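Local coordinates for entry-fusion complex associated protein OPG083 (Vaccinia virus, PDB 6CJ6) that forms part of the eleven-protein poxvirus entry-fusion complex, which mediates membrane lipid mixing and pore formation to deliver the virion core into the host cytoplasm, at residues Asn12-Ile15 with Asp16-Gln20; Asn58-Leu61 with Ser62-Met66; Asn108-Ala111 with Glu112-Ile116; Ala147-Gly150 with Leu151-Val155. All blocks are in the same frame, centred on the assembly; numbering follows the deposited sequence.

Contact 1 of 4, residues Asn12-Ile15 with Asp16-Gln20; sequences NLFI and DSYLQ. With PDO (1,3-propandiol), chain X.
Ile15 meets both Tyr18 and Leu19 one turn further along helix 10-24, an alpha-helix whose i to i+4 bonding is regular from Asp16 N to Leu19 N and weak at Gln20 N. Its CG1 branch does most of the touching: CG1 lies anti to the backbone N (chi1 -166°), which sends the branch along the helix, and chi2 of 59° turns CD1 to the edge of the Tyr18 ring, in its plane, 3.8 Å from Tyr18 CD2. The same branch packs on Leu19, with Ile15 CG1 3.9 Å from Leu19 CG. The backbone bond from Leu19 N to Ile15 O, 2.7 Å, draws the same two residues together.

Asp16 makes its closest approach to the carbonyl of Asn12. Asp16 OD2 lies 3.2 Å from Asn12 O, acceptor against acceptor, so the bond to that oxygen belongs to Asp16 N alone, at 3.1 Å.

Tyr18 also packs on Phe14 through its CB, which lies over one Phe14 face, near the rim. The two rings are almost parallel, at 19°, but slid so far apart that they barely overlap. Phe14 and Tyr18 turn inward to helix 59-74, while Ile15 rests on strand 133-141 through Gln138 and Val140. On another side of the helix, Ser17 OG bonds to Glu72 and Ser69, and a bound 1,3-propanediol donates from O3 to Ser17 O at 3.2 Å.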
loop_
_atom_site.group_PDB
_atom_site.type_symbol
_atom_site.label_atom_id
_atom_site.label_comp_id
_atom_site.label_asym_id
_atom_site.label_seq_id
_atom_site.Cartn_x
_atom_site.Cartn_y
_atom_site.Cartn_z
ATOM N N ASN A 12 -0.140 1.726 -8.695
ATOM C CA ASN A 12 1.162 1.616 -9.345
ATOM C C ASN A 12 2.001 2.864 -9.101
ATOM O O ASN A 12 3.181 2.774 -8.745
ATOM C CB ASN A 12 0.978 1.381 -10.843
ATOM C CG ASN A 12 0.338 0.045 -11.146
ATOM O OD1 ASN A 12 -0.872 -0.041 -11.372
ATOM N ND2 ASN A 12 1.147 -1.010 -11.152
ATOM N N LEU A 13 1.404 4.043 -9.286
ATOM C CA LEU A 13 2.135 5.280 -9.030
ATOM C C LEU A 13 2.507 5.403 -7.558
ATOM O O LEU A 13 3.611 5.851 -7.225
ATOM C CB LEU A 13 1.309 6.483 -9.485
ATOM C CG LEU A 13 0.854 6.455 -10.944
ATOM C CD1 LEU A 13 0.169 7.759 -11.322
ATOM C CD2 LEU A 13 2.030 6.170 -11.867
ATOM N N PHE A 14 1.602 5.004 -6.661
ATOM C CA PHE A 14 1.879 5.105 -5.232
ATOM C C PHE A 14 3.031 4.196 -4.830
ATOM O O PHE A 14 3.982 4.631 -4.168
ATOM C CB PHE A 14 0.622 4.770 -4.425
ATOM C CG PHE A 14 0.891 4.471 -2.972
ATOM C CD1 PHE A 14 1.014 5.496 -2.049
ATOM C CD2 PHE A 14 1.021 3.162 -2.532
ATOM C CE1 PHE A 14 1.264 5.222 -0.714
ATOM C CE2 PHE A 14 1.273 2.882 -1.203
ATOM C CZ PHE A 14 1.394 3.915 -0.291
ATOM N N ILE A 15 2.963 2.920 -5.214
ATOM C CA ILE A 15 3.960 1.969 -4.737
ATOM C C ILE A 15 5.333 2.286 -5.317
ATOM O O ILE A 15 6.354 2.143 -4.634
ATOM C CB ILE A 15 3.516 0.514 -4.980
ATOM C CG1 ILE A 15 4.392 -0.445 -4.170
ATOM C CG2 ILE A 15 3.553 0.162 -6.460
ATOM C CD1 ILE A 15 4.345 -0.191 -2.676
ATOM N N ASP A 16 5.385 2.742 -6.571
ATOM C CA ASP A 16 6.663 3.129 -7.158
ATOM C C ASP A 16 7.290 4.277 -6.381
ATOM O O ASP A 16 8.502 4.285 -6.139
ATOM C CB ASP A 16 6.473 3.506 -8.626
ATOM C CG ASP A 16 6.153 2.308 -9.497
ATOM O OD1 ASP A 16 6.277 1.169 -9.000
ATOM O OD2 ASP A 16 5.776 2.502 -10.672
ATOM N N SER A 17 6.472 5.252 -5.974
ATOM C CA SER A 17 6.951 6.321 -5.103
ATOM C C SER A 17 7.367 5.775 -3.745
ATOM O O SER A 17 8.420 6.144 -3.211
ATOM C CB SER A 17 5.852 7.368 -4.928
ATOM O OG SER A 17 6.155 8.248 -3.858
ATOM N N TYR A 18 6.547 4.895 -3.172
ATOM C CA TYR A 18 6.816 4.389 -1.831
ATOM C C TYR A 18 8.061 3.510 -1.808
ATOM O O TYR A 18 8.826 3.539 -0.837
ATOM C CB TYR A 18 5.590 3.633 -1.315
ATOM C CG TYR A 18 5.726 3.105 0.091
ATOM C CD1 TYR A 18 6.170 3.922 1.124
ATOM C CD2 TYR A 18 5.387 1.794 0.393
ATOM C CE1 TYR A 18 6.288 3.441 2.412
ATOM C CE2 TYR A 18 5.501 1.305 1.680
ATOM C CZ TYR A 18 5.952 2.132 2.683
ATOM O OH TYR A 18 6.069 1.647 3.964
ATOM N N LEU A 19 8.289 2.731 -2.871
ATOM C CA LEU A 19 9.456 1.852 -2.902
ATOM C C LEU A 19 10.757 2.647 -2.949
ATOM O O LEU A 19 11.745 2.259 -2.314
ATOM C CB LEU A 19 9.361 0.871 -4.071
ATOM C CG LEU A 19 8.292 -0.215 -3.940
ATOM C CD1 LEU A 19 8.194 -1.045 -5.213
ATOM C CD2 LEU A 19 8.567 -1.101 -2.735
ATOM N N GLN A 20 10.781 3.755 -3.697
ATOM C CA GLN A 20 11.962 4.615 -3.718
ATOM C C GLN A 20 12.328 5.075 -2.313
ATOM O O GLN A 20 13.497 5.027 -1.911
ATOM C CB GLN A 20 11.711 5.833 -4.607
ATOM C CG GLN A 20 11.904 5.609 -6.092
ATOM C CD GLN A 20 11.891 6.917 -6.865
ATOM O OE1 GLN A 20 12.019 7.991 -6.283
ATOM N NE2 GLN A 20 11.729 6.831 -8.181
HETATM C C1 PDO X . 8.041 9.411 -7.284
HETATM O O1 PDO X . 7.427 8.151 -7.581
HETATM C C2 PDO X . 8.029 9.639 -5.777
HETATM C C3 PDO X . 9.296 9.091 -5.133
HETATM O O3 PDO X . 9.182 9.175 -3.708
#

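Contact 2 of 4, residues Asn58-Leu61 with Ser62-Met66; sequences NSRL and SFTLM
Thr64 grips the carbonyl of Arg60 twice. Its hydroxyl donates from OG1 to Arg60 O at 2.8 Å, and its amide N donates to the same oxygen at 3.0 Å. The two donors come from opposite faces of the carbonyl plane, each tilted about 30° from it, so one oxygen serves both without the donors competing for the same approach. The hydroxyl can reach back because OG1 stands beside the backbone N and anti to the carbonyl carbon (chi1 -64°).

The neighbouring backbone bonds are straighter: Phe63 N reaches Ser59 O at 2.8 Å with an N-H...O angle of 174°, and Leu65 N reaches Leu61 O at 3.2 Å. At the start of the helix, Asn58 OD1 accepts a weak bond from Leu61 N at 3.4 Å.

Arg60 folds back over this turn, its chain bent at chi2 and chi3, which brings NH2 to 3.4 Å from Thr64 OG1 at an angle too poor for a bond. The charge is met elsewhere, by a salt bridge from NH1 to Glu104 on helix 102-113.

Further out, Leu61 and Leu65 lie side by side and point the same way, with CD1 of Leu61 4.1 Å from CD1 of Leu65. Phe63 has Ser59 O at its ring edge, and its side chain touches Leu103, Glu104 and Cys107 of helix 102-113. Together these features mark the first turns of an alpha-helix, with Asn58 as N-cap residue and a threonine hydroxyl bonded back to the i-4 carbonyl.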
loop_
_atom_site.group_PDB
_atom_site.type_symbol
_atom_site.label_atom_id
_atom_site.label_comp_id
_atom_site.label_asym_id
_atom_site.label_seq_id
_atom_site.Cartn_x
_atom_site.Cartn_y
_atom_site.Cartn_z
ATOM N N ASN A 58 10.571 0.664 12.516
ATOM C CA ASN A 58 9.336 1.081 13.160
ATOM C C ASN A 58 8.263 1.420 12.135
ATOM O O ASN A 58 8.553 1.791 10.996
ATOM C CB ASN A 58 9.572 2.267 14.099
ATOM C CG ASN A 58 10.424 3.346 13.472
ATOM O OD1 ASN A 58 10.375 3.568 12.263
ATOM N ND2 ASN A 58 11.224 4.019 14.291
ATOM N N SER A 59 7.009 1.300 12.572
ATOM C CA SER A 59 5.880 1.533 11.681
ATOM C C SER A 59 5.646 3.017 11.431
ATOM O O SER A 59 5.101 3.387 10.383
ATOM C CB SER A 59 4.625 0.878 12.255
ATOM O OG SER A 59 4.408 1.291 13.593
ATOM N N ARG A 60 6.040 3.877 12.378
ATOM C CA ARG A 60 5.855 5.315 12.194
ATOM C C ARG A 60 6.602 5.816 10.966
ATOM O O ARG A 60 6.091 6.660 10.221
ATOM C CB ARG A 60 6.308 6.078 13.440
ATOM C CG ARG A 60 5.298 6.116 14.578
ATOM C CD ARG A 60 4.142 7.077 14.298
ATOM N NE ARG A 60 4.593 8.376 13.810
ATOM C CZ ARG A 60 4.168 8.942 12.686
ATOM N NH1 ARG A 60 3.266 8.334 11.932
ATOM N NH2 ARG A 60 4.636 10.130 12.321
ATOM N N LEU A 61 7.821 5.315 10.743
ATOM C CA LEU A 61 8.560 5.690 9.541
ATOM C C LEU A 61 7.876 5.156 8.292
ATOM O O LEU A 61 7.848 5.830 7.255
ATOM C CB LEU A 61 9.997 5.177 9.629
ATOM C CG LEU A 61 10.864 5.265 8.372
ATOM C CD1 LEU A 61 10.990 6.706 7.895
ATOM C CD2 LEU A 61 12.236 4.654 8.632
ATOM N N SER A 62 7.327 3.943 8.372
ATOM C CA SER A 62 6.591 3.382 7.246
ATOM C C SER A 62 5.407 4.271 6.889
ATOM O O SER A 62 5.282 4.734 5.751
ATOM C CB SER A 62 6.122 1.965 7.589
ATOM O OG SER A 62 7.216 1.115 7.880
ATOM N N PHE A 63 4.544 4.545 7.869
ATOM C CA PHE A 63 3.364 5.367 7.621
ATOM C C PHE A 63 3.724 6.773 7.153
ATOM O O PHE A 63 2.966 7.382 6.394
ATOM C CB PHE A 63 2.487 5.417 8.871
ATOM C CG PHE A 63 1.501 4.288 8.961
ATOM C CD1 PHE A 63 0.337 4.311 8.209
ATOM C CD2 PHE A 63 1.732 3.212 9.800
ATOM C CE1 PHE A 63 -0.576 3.279 8.291
ATOM C CE2 PHE A 63 0.822 2.175 9.884
ATOM C CZ PHE A 63 -0.335 2.211 9.125
ATOM N N THR A 64 4.868 7.305 7.587
ATOM C CA THR A 64 5.260 8.646 7.158
ATOM C C THR A 64 5.531 8.689 5.658
ATOM O O THR A 64 4.943 9.504 4.937
ATOM C CB THR A 64 6.469 9.133 7.959
ATOM O OG1 THR A 64 6.103 9.268 9.337
ATOM C CG2 THR A 64 6.936 10.480 7.443
ATOM N N LEU A 65 6.416 7.817 5.166
ATOM C CA LEU A 65 6.647 7.732 3.726
ATOM C C LEU A 65 5.421 7.191 3.000
ATOM O O LEU A 65 5.181 7.540 1.838
ATOM C CB LEU A 65 7.855 6.840 3.443
ATOM C CG LEU A 65 9.186 7.236 4.086
ATOM C CD1 LEU A 65 10.217 6.137 3.891
ATOM C CD2 LEU A 65 9.687 8.546 3.512
ATOM N N MET A 66 4.651 6.332 3.669
ATOM C CA MET A 66 3.384 5.861 3.123
ATOM C C MET A 66 2.433 7.024 2.877
ATOM O O MET A 66 1.722 7.053 1.867
ATOM C CB MET A 66 2.772 4.876 4.117
ATOM C CG MET A 66 1.565 4.112 3.663
ATOM S SD MET A 66 1.591 2.487 4.450
ATOM C CE MET A 66 2.329 1.552 3.126
#

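Contact 3 of 4, residues Asn108-Ala111 with Glu112-Ile116; sequences NAYA and EVNNI. With PDO (1,3-propandiol), chain Y; MOH (methanol), chain B.
Asn114 lies across one face of the Tyr110 ring at the fraying C-terminal end of helix 102-113, where regular alpha-helical bonding gives way to a loop. The two side chains are set obliquely, with ring and amide planes 55° apart. Asn114 CG sits above the face but toward its rim, and Asn114 CB makes an off-centre CH-pi contact, 4.2 Å from the ring centroid and 29° off the normal. Asn114 CG occupies the position between its backbone N and carbonyl carbon (chi1 83°), which folds the amide back over the preceding turn.

The backbone closes the same turn. Asn114 N donates to Tyr110 O at 3.1 Å. Earlier bonds are weaker: Glu112 N is shared between Asn108 O and Ala109 O, both at 3.3 Å, and Val113 N makes a weak bond to Tyr110 O. Such mixed i-3 and i-4 pairing is evidence that the helix is unwinding. Asn115 then forms the centre of an inverse gamma turn.

Tyr110 and Asn114 contribute to the pocket of a bound 2-(2-methoxyethoxy)ethanol, a molecule that probably comes from the crystallisation liquor, with Gln120 and Lys121 completing it. The Tyr110 side chain also touches Cys149 of helix 145-158. Glu112 turns its carboxylate away from the ring, toward a 1,3-propanediol molecule whose O1 donates to Glu112 OE2 at 2.7 Å.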
loop_
_atom_site.group_PDB
_atom_site.type_symbol
_atom_site.label_atom_id
_atom_site.label_comp_id
_atom_site.label_asym_id
_atom_site.label_seq_id
_atom_site.Cartn_x
_atom_site.Cartn_y
_atom_site.Cartn_z
ATOM N N ASN A 108 -3.078 0.612 13.949
ATOM C CA ASN A 108 -2.471 0.306 15.241
ATOM C C ASN A 108 -3.477 -0.358 16.176
ATOM O O ASN A 108 -3.127 -1.275 16.929
ATOM C CB ASN A 108 -1.914 1.578 15.889
ATOM C CG ASN A 108 -0.637 2.075 15.242
ATOM O OD1 ASN A 108 -0.004 1.378 14.455
ATOM N ND2 ASN A 108 -0.240 3.294 15.597
ATOM N N ALA A 109 -4.738 0.087 16.135
ATOM C CA ALA A 109 -5.759 -0.492 17.004
ATOM C C ALA A 109 -6.138 -1.896 16.553
ATOM O O ALA A 109 -6.421 -2.767 17.382
ATOM C CB ALA A 109 -6.992 0.408 17.040
ATOM N N TYR A 110 -6.164 -2.129 15.240
ATOM C CA TYR A 110 -6.439 -3.468 14.734
ATOM C C TYR A 110 -5.364 -4.449 15.184
ATOM O O TYR A 110 -5.648 -5.622 15.449
ATOM C CB TYR A 110 -6.559 -3.433 13.212
ATOM C CG TYR A 110 -5.901 -4.590 12.490
ATOM C CD1 TYR A 110 -6.581 -5.781 12.276
ATOM C CD2 TYR A 110 -4.603 -4.480 12.004
ATOM C CE1 TYR A 110 -5.982 -6.837 11.610
ATOM C CE2 TYR A 110 -3.994 -5.529 11.342
ATOM C CZ TYR A 110 -4.687 -6.704 11.146
ATOM O OH TYR A 110 -4.081 -7.746 10.484
ATOM N N ALA A 111 -4.120 -3.978 15.296
ATOM C CA ALA A 111 -3.021 -4.864 15.666
ATOM C C ALA A 111 -3.068 -5.244 17.138
ATOM O O ALA A 111 -2.558 -6.304 17.519
ATOM C CB ALA A 111 -1.686 -4.212 15.314
ATOM N N GLU A 112 -3.674 -4.402 17.980
ATOM C CA GLU A 112 -3.744 -4.701 19.407
ATOM C C GLU A 112 -4.627 -5.903 19.717
ATOM O O GLU A 112 -4.454 -6.530 20.767
ATOM C CB GLU A 112 -4.241 -3.483 20.190
ATOM C CG GLU A 112 -3.147 -2.506 20.593
ATOM C CD GLU A 112 -3.540 -1.671 21.790
ATOM O OE1 GLU A 112 -4.382 -2.136 22.586
ATOM O OE2 GLU A 112 -3.011 -0.551 21.937
ATOM N N VAL A 113 -5.567 -6.234 18.838
ATOM C CA VAL A 113 -6.473 -7.350 19.069
ATOM C C VAL A 113 -6.196 -8.537 18.151
ATOM O O VAL A 113 -6.522 -9.675 18.525
ATOM C CB VAL A 113 -7.951 -6.907 18.980
ATOM C CG1 VAL A 113 -8.238 -6.282 17.629
ATOM C CG2 VAL A 113 -8.909 -8.062 19.262
ATOM N N ASN A 114 -5.561 -8.324 17.001
ATOM C CA ASN A 114 -5.406 -9.367 15.997
ATOM C C ASN A 114 -4.496 -10.487 16.512
ATOM O O ASN A 114 -3.912 -10.413 17.599
ATOM C CB ASN A 114 -4.914 -8.770 14.679
ATOM C CG ASN A 114 -3.410 -8.567 14.649
ATOM O OD1 ASN A 114 -2.788 -8.255 15.664
ATOM N ND2 ASN A 114 -2.816 -8.749 13.473
ATOM N N ASN A 115 -4.368 -11.535 15.701
ATOM C CA ASN A 115 -3.729 -12.768 16.120
ATOM C C ASN A 115 -2.213 -12.805 16.110
ATOM O O ASN A 115 -1.609 -13.465 15.259
ATOM N N ILE A 116 -1.601 -12.084 17.050
ATOM C CA ILE A 116 -0.204 -12.224 17.475
ATOM C C ILE A 116 0.802 -12.624 16.402
ATOM O O ILE A 116 1.698 -11.846 16.052
ATOM C CB ILE A 116 -0.080 -13.149 18.704
ATOM C CG1 ILE A 116 -1.445 -13.407 19.349
ATOM C CG2 ILE A 116 0.893 -12.560 19.720
ATOM C CD1 ILE A 116 -2.052 -14.749 18.981
HETATM C C1 PDO Y . -2.599 0.750 18.983
HETATM O O1 PDO Y . -1.651 0.844 20.050
HETATM C C2 PDO Y . -3.729 1.746 19.217
HETATM C C3 PDO Y . -4.193 2.363 17.903
HETATM O O3 PDO Y . -4.914 3.571 18.172
HETATM C C MOH B . -0.917 -9.418 19.085
HETATM O O MOH B . -1.867 -9.430 20.131
#

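Contact 4 of 4, residues Ala147-Gly150 with Leu151-Val155; sequences ANCG and LQTIV. Unlike the reference sequence in segment 147-150: Ala147 (reference Arg). With MOH (methanol), chain C; MOH (methanol), chain D.
Leu151 N, Gln152 N, Thr153 N and Ile154 N donate in turn to the carbonyl oxygens of Ala147, Asn148, Cys149 and Gly150, all at 3.0 to 3.1 Å, as expected of an unbroken alpha-helix. Cys149 O takes a second bond, from Thr153 OG1 at 2.9 Å. A chi1 of -47° swings OG1 back toward the preceding turn, and hydroxyl and amide approach the oxygen from above and below its plane, tilted 29° and 25° from it.

Ile154 runs its side chain along the carbonyl of Gly150, with CG1 of Ile154 3.3 Å from Gly150 O. Gln152 rests its CB 3.5 Å from Asn148 O, and from there its extended chain leads away to Asp123, whose N donates to Gln152 OE1.

Helix 145-158 runs near the centre of the chain, against helices 10-24 and 59-74 and strand 119-127: Leu151 and Ile154 pack on both Phe14 of helix 10-24 and Met66 of helix 59-74, while Gln152 and Val155 face the strand. Asn148 ND2 is held by Gln120 and Asn141, which fixes the amide, and Asn148 OD1 takes a weak bond from Thr142 N. On the side of helix 102-113, Cys149 SG is joined to Cys107 SG in a disulfide that ties the two helices together.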
loop_
_atom_site.group_PDB
_atom_site.type_symbol
_atom_site.label_atom_id
_atom_site.label_comp_id
_atom_site.label_asym_id
_atom_site.label_seq_id
_atom_site.Cartn_x
_atom_site.Cartn_y
_atom_site.Cartn_z
ATOM N N ALA A 147 1.760 -1.491 9.797
ATOM C CA ALA A 147 2.132 -0.887 8.519
ATOM C C ALA A 147 1.580 -1.685 7.345
ATOM O O ALA A 147 1.115 -1.101 6.359
ATOM C CB ALA A 147 3.651 -0.742 8.415
ATOM N N ASN A 148 1.626 -3.018 7.426
ATOM C CA ASN A 148 1.008 -3.838 6.386
ATOM C C ASN A 148 -0.488 -3.561 6.288
ATOM O O ASN A 148 -1.064 -3.595 5.194
ATOM C CB ASN A 148 1.249 -5.322 6.662
ATOM C CG ASN A 148 2.681 -5.748 6.402
ATOM O OD1 ASN A 148 3.444 -5.047 5.737
ATOM N ND2 ASN A 148 3.047 -6.919 6.911
ATOM N N CYS A 149 -1.135 -3.297 7.427
ATOM C CA CYS A 149 -2.536 -2.890 7.406
ATOM C C CYS A 149 -2.719 -1.588 6.641
ATOM O O CYS A 149 -3.710 -1.414 5.921
ATOM C CB CYS A 149 -3.054 -2.731 8.833
ATOM S SG CYS A 149 -4.554 -1.730 8.976
ATOM N N GLY A 150 -1.778 -0.656 6.793
ATOM C CA GLY A 150 -1.877 0.597 6.067
ATOM C C GLY A 150 -1.759 0.406 4.569
ATOM O O GLY A 150 -2.525 0.987 3.797
ATOM N N LEU A 151 -0.804 -0.417 4.137
ATOM C CA LEU A 151 -0.668 -0.701 2.713
ATOM C C LEU A 151 -1.916 -1.391 2.172
ATOM O O LEU A 151 -2.370 -1.090 1.061
ATOM C CB LEU A 151 0.577 -1.556 2.477
ATOM C CG LEU A 151 1.011 -1.764 1.027
ATOM C CD1 LEU A 151 1.283 -0.432 0.354
ATOM C CD2 LEU A 151 2.241 -2.656 0.966
ATOM N N GLN A 152 -2.492 -2.309 2.952
ATOM C CA GLN A 152 -3.689 -3.020 2.512
ATOM C C GLN A 152 -4.841 -2.055 2.260
ATOM O O GLN A 152 -5.488 -2.105 1.206
ATOM C CB GLN A 152 -4.089 -4.076 3.544
ATOM C CG GLN A 152 -5.565 -4.450 3.467
ATOM C CD GLN A 152 -5.915 -5.672 4.287
ATOM O OE1 GLN A 152 -5.197 -6.671 4.274
ATOM N NE2 GLN A 152 -7.026 -5.600 5.005
ATOM N N THR A 153 -5.115 -1.172 3.224
ATOM C CA THR A 153 -6.168 -0.179 3.043
ATOM C C THR A 153 -5.925 0.652 1.789
ATOM O O THR A 153 -6.858 0.942 1.033
ATOM C CB THR A 153 -6.245 0.723 4.276
ATOM O OG1 THR A 153 -6.242 -0.084 5.460
ATOM C CG2 THR A 153 -7.520 1.565 4.250
ATOM N N ILE A 154 -4.668 1.024 1.543
ATOM C CA ILE A 154 -4.331 1.819 0.367
ATOM C C ILE A 154 -4.479 1.000 -0.915
ATOM O O ILE A 154 -4.955 1.513 -1.937
ATOM C CB ILE A 154 -2.928 2.433 0.527
ATOM C CG1 ILE A 154 -2.945 3.494 1.631
ATOM C CG2 ILE A 154 -2.431 3.015 -0.788
ATOM C CD1 ILE A 154 -1.615 4.159 1.859
ATOM N N VAL A 155 -4.076 -0.276 -0.890
ATOM C CA VAL A 155 -4.274 -1.137 -2.060
ATOM C C VAL A 155 -5.746 -1.180 -2.442
ATOM O O VAL A 155 -6.127 -0.847 -3.567
ATOM C CB VAL A 155 -3.729 -2.555 -1.807
ATOM C CG1 VAL A 155 -4.227 -3.503 -2.892
ATOM C CG2 VAL A 155 -2.216 -2.564 -1.769
HETATM C C MOH C . 4.322 -0.940 4.451
HETATM O O MOH C . 3.727 -2.222 4.474
HETATM C C MOH D . -7.018 -8.666 6.287
HETATM O O MOH D . -5.628 -8.676 6.540
#

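How the contacts relate
Contacts 1, 2 and 4 meet in the helical core, and contact 3 lies at its periphery. Met66 CE of contact 2 reaches both Tyr18 CE2 of contact 1, at 3.5 Å, and Leu151 CD1 of contact 4, at 3.6 Å; Phe14 CZ of contact 1 comes 3.7 Å from Ile154 CD1 of contact 4. Phe63 CE1 of contact 2 approaches the backbone of contact 4, 3.7 Å from Gly150 CA. Contact 3 touches contact 4 through Tyr110 CE2 and Cys149 CB, 3.9 Å apart, beside the disulfide. Contact 3 supplies Tyr110 and Asn114 to the glycol-ether pocket, and Gln120 of that pocket also bonds to Asn148 of contact 4; the centres of contacts 1 and 3 lie about 26 Å apart.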